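Lipolytic protein G-D-S-L family (Chitinophaga pinensis, PDB 4Q7Q) is of unknown function but is probably a GDSL-type hydrolase that cleaves ester bonds, possibly as a lipase. Local coordinates at residues 193-198 with 204-209. Numbering follows the deposited sequence.
Sequences KHLKNP and VNYKYP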
loop_
_atom_site.group_PDB
_atom_site.type_symbol
_atom_site.label_atom_id
_atom_site.label_comp_id
_atom_site.label_asym_id
_atom_site.label_seq_id
_atom_site.Cartn_x
_atom_site.Cartn_y
_atom_site.Cartn_z
ATOM N N LYS A 193 -9.799 -7.246 -17.451
ATOM C CA LYS A 193 -11.011 -6.661 -16.917
ATOM C C LYS A 193 -12.146 -7.214 -17.776
ATOM O O LYS A 193 -12.084 -7.152 -18.997
ATOM C CB LYS A 193 -10.935 -5.141 -17.037
ATOM C CG LYS A 193 -11.448 -4.350 -15.843
ATOM C CD LYS A 193 -11.200 -2.863 -16.070
ATOM C CE LYS A 193 -11.815 -1.984 -14.997
ATOM N NZ LYS A 193 -11.645 -0.548 -15.368
ATOM N N HIS A 194 -13.160 -7.764 -17.115
ATOM C CA HIS A 194 -14.291 -8.425 -17.742
ATOM C C HIS A 194 -15.343 -7.359 -18.049
ATOM O O HIS A 194 -16.039 -6.895 -17.152
ATOM C CB HIS A 194 -14.806 -9.469 -16.744
ATOM C CG HIS A 194 -16.070 -10.158 -17.145
ATOM N ND1 HIS A 194 -16.128 -11.074 -18.170
ATOM C CD2 HIS A 194 -17.317 -10.104 -16.615
ATOM C CE1 HIS A 194 -17.361 -11.539 -18.273
ATOM N NE2 HIS A 194 -18.101 -10.967 -17.341
ATOM N N LEU A 195 -15.443 -6.953 -19.312
ATOM C CA LEU A 195 -16.236 -5.774 -19.663
ATOM C C LEU A 195 -17.104 -5.995 -20.880
ATOM O O LEU A 195 -16.754 -6.759 -21.772
ATOM C CB LEU A 195 -15.305 -4.601 -19.963
ATOM C CG LEU A 195 -14.359 -4.157 -18.853
ATOM C CD1 LEU A 195 -13.325 -3.184 -19.412
ATOM C CD2 LEU A 195 -15.142 -3.515 -17.718
ATOM N N LYS A 196 -18.232 -5.295 -20.925
ATOM C CA LYS A 196 -19.053 -5.277 -22.120
ATOM C C LYS A 196 -18.355 -4.535 -23.250
ATOM O O LYS A 196 -17.781 -3.462 -23.050
ATOM C CB LYS A 196 -20.420 -4.649 -21.837
ATOM C CG LYS A 196 -21.320 -5.513 -20.971
ATOM C CD LYS A 196 -22.709 -4.930 -20.871
ATOM C CE LYS A 196 -23.615 -5.834 -20.051
ATOM N NZ LYS A 196 -24.981 -5.275 -19.944
ATOM N N ASN A 197 -18.398 -5.130 -24.435
ATOM C CA ASN A 197 -17.897 -4.513 -25.650
ATOM C C ASN A 197 -18.915 -3.470 -26.101
ATOM O O ASN A 197 -20.059 -3.808 -26.366
ATOM C CB ASN A 197 -17.723 -5.611 -26.702
ATOM C CG ASN A 197 -17.188 -5.098 -28.024
ATOM O OD1 ASN A 197 -17.247 -3.906 -28.323
ATOM N ND2 ASN A 197 -16.678 -6.015 -28.837
ATOM N N PRO A 198 -18.506 -2.197 -26.187
ATOM C CA PRO A 198 -19.466 -1.146 -26.558
ATOM C C PRO A 198 -20.126 -1.336 -27.926
ATOM O O PRO A 198 -21.175 -0.750 -28.175
ATOM C CB PRO A 198 -18.607 0.120 -26.570
ATOM C CG PRO A 198 -17.513 -0.168 -25.624
ATOM C CD PRO A 198 -17.214 -1.634 -25.761
ATOM N N VAL A 204 -16.322 -9.300 -22.885
ATOM C CA VAL A 204 -15.009 -9.593 -23.445
ATOM C C VAL A 204 -13.939 -9.462 -22.347
ATOM O O VAL A 204 -14.032 -8.582 -21.485
ATOM C CB VAL A 204 -14.699 -8.629 -24.624
ATOM C CG1 VAL A 204 -13.260 -8.751 -25.078
ATOM C CG2 VAL A 204 -15.655 -8.873 -25.789
ATOM N N ASN A 205 -12.946 -10.351 -22.368
ATOM C CA ASN A 205 -11.772 -10.218 -21.507
ATOM C C ASN A 205 -10.763 -9.260 -22.126
ATOM O O ASN A 205 -10.103 -9.597 -23.112
ATOM C CB ASN A 205 -11.112 -11.580 -21.246
ATOM C CG ASN A 205 -10.660 -12.284 -22.532
ATOM O OD1 ASN A 205 -11.424 -12.406 -23.487
ATOM N ND2 ASN A 205 -9.409 -12.739 -22.555
ATOM N N TYR A 206 -10.643 -8.065 -21.550
ATOM C CA TYR A 206 -9.677 -7.080 -22.029
ATOM C C TYR A 206 -8.482 -6.989 -21.089
ATOM O O TYR A 206 -8.617 -6.524 -19.957
ATOM C CB TYR A 206 -10.304 -5.691 -22.113
ATOM C CG TYR A 206 -11.383 -5.525 -23.160
ATOM C CD1 TYR A 206 -11.062 -5.321 -24.502
ATOM C CD2 TYR A 206 -12.726 -5.553 -22.804
ATOM C CE1 TYR A 206 -12.055 -5.154 -25.461
ATOM C CE2 TYR A 206 -13.721 -5.382 -23.749
ATOM C CZ TYR A 206 -13.379 -5.190 -25.077
ATOM O OH TYR A 206 -14.370 -5.018 -26.016
ATOM N N LYS A 207 -7.314 -7.410 -21.552
ATOM C CA LYS A 207 -6.121 -7.248 -20.737
ATOM C C LYS A 207 -5.668 -5.790 -20.738
ATOM O O LYS A 207 -6.249 -4.948 -21.422
ATOM C CB LYS A 207 -4.998 -8.165 -21.218
ATOM C CG LYS A 207 -4.363 -7.762 -22.520
ATOM C CD LYS A 207 -3.244 -8.741 -22.864
ATOM C CE LYS A 207 -2.248 -8.146 -23.817
ATOM N NZ LYS A 207 -1.157 -9.118 -24.040
ATOM N N TYR A 208 -4.642 -5.491 -19.949
ATOM C CA TYR A 208 -4.012 -4.175 -19.970
ATOM C C TYR A 208 -3.013 -4.142 -21.121
ATOM O O TYR A 208 -2.311 -5.113 -21.346
ATOM C CB TYR A 208 -3.284 -3.960 -18.649
ATOM C CG TYR A 208 -2.623 -2.614 -18.510
ATOM C CD1 TYR A 208 -3.356 -1.503 -18.117
ATOM C CD2 TYR A 208 -1.267 -2.453 -18.754
ATOM C CE1 TYR A 208 -2.772 -0.268 -17.986
ATOM C CE2 TYR A 208 -0.663 -1.211 -18.619
ATOM C CZ TYR A 208 -1.424 -0.125 -18.233
ATOM O OH TYR A 208 -0.840 1.111 -18.096
ATOM N N PRO A 209 -2.919 -3.013 -21.847
ATOM C CA PRO A 209 -3.606 -1.737 -21.628
ATOM C C PRO A 209 -4.948 -1.592 -22.359
ATOM O O PRO A 209 -5.554 -0.525 -22.281
ATOM C CB PRO A 209 -2.602 -0.729 -22.187
ATOM C CG PRO A 209 -2.004 -1.451 -23.339
ATOM C CD PRO A 209 -1.866 -2.881 -22.873
#
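Lys-193 and Tyr-206 form an antiparallel hydrogen-bonded pair. Lys-193 N donates to Tyr-206 O at 2.9 Å. Tyr-206 N returns a bond to Lys-193 O at 3.1 Å. The lysine chain is extended beyond CG and leads away from the hairpin to a salt bridge with Asp-134. His-194 faces Asn-205 in a non-hydrogen-bonded pair, and the two share one face of the sheet. The His-194 ring stacks with Tyr-203, and its NE2 is hydrogen-bonded to Glu-222 OE1. Leu-195 and Val-204 make the second hydrogen-bonded pair. Leu-195 N donates to Val-204 O at 3.1 Å, and Val-204 N to Leu-195 O at 2.8 Å. Leu-195 crosses Tyr-206 at about a right angle, with its CB 4.0 Å from Tyr-206 CD2. The tyrosine CG stands anti to its own carbonyl carbon (chi1 -67°), which lays the ring along the first strand. Val-204 CG1 sits over one ring face, toward the rim. At Asn-197, CB approaches Tyr-206 OH to 3.5 Å and Val-204 CG2 to 4.0 Å. The Asn-197 amide plane is 77° from the ring, and OD1 is hydrogen-bonded to Lys-199 N in the connecting loop. The hairpin lies about 26 Å from the chain centre (centre to centre), separate from the five-stranded parallel sheet. Four backbone bonds fix its register, while the Tyr-206 side chain reaches past the paired residues to Asn-197.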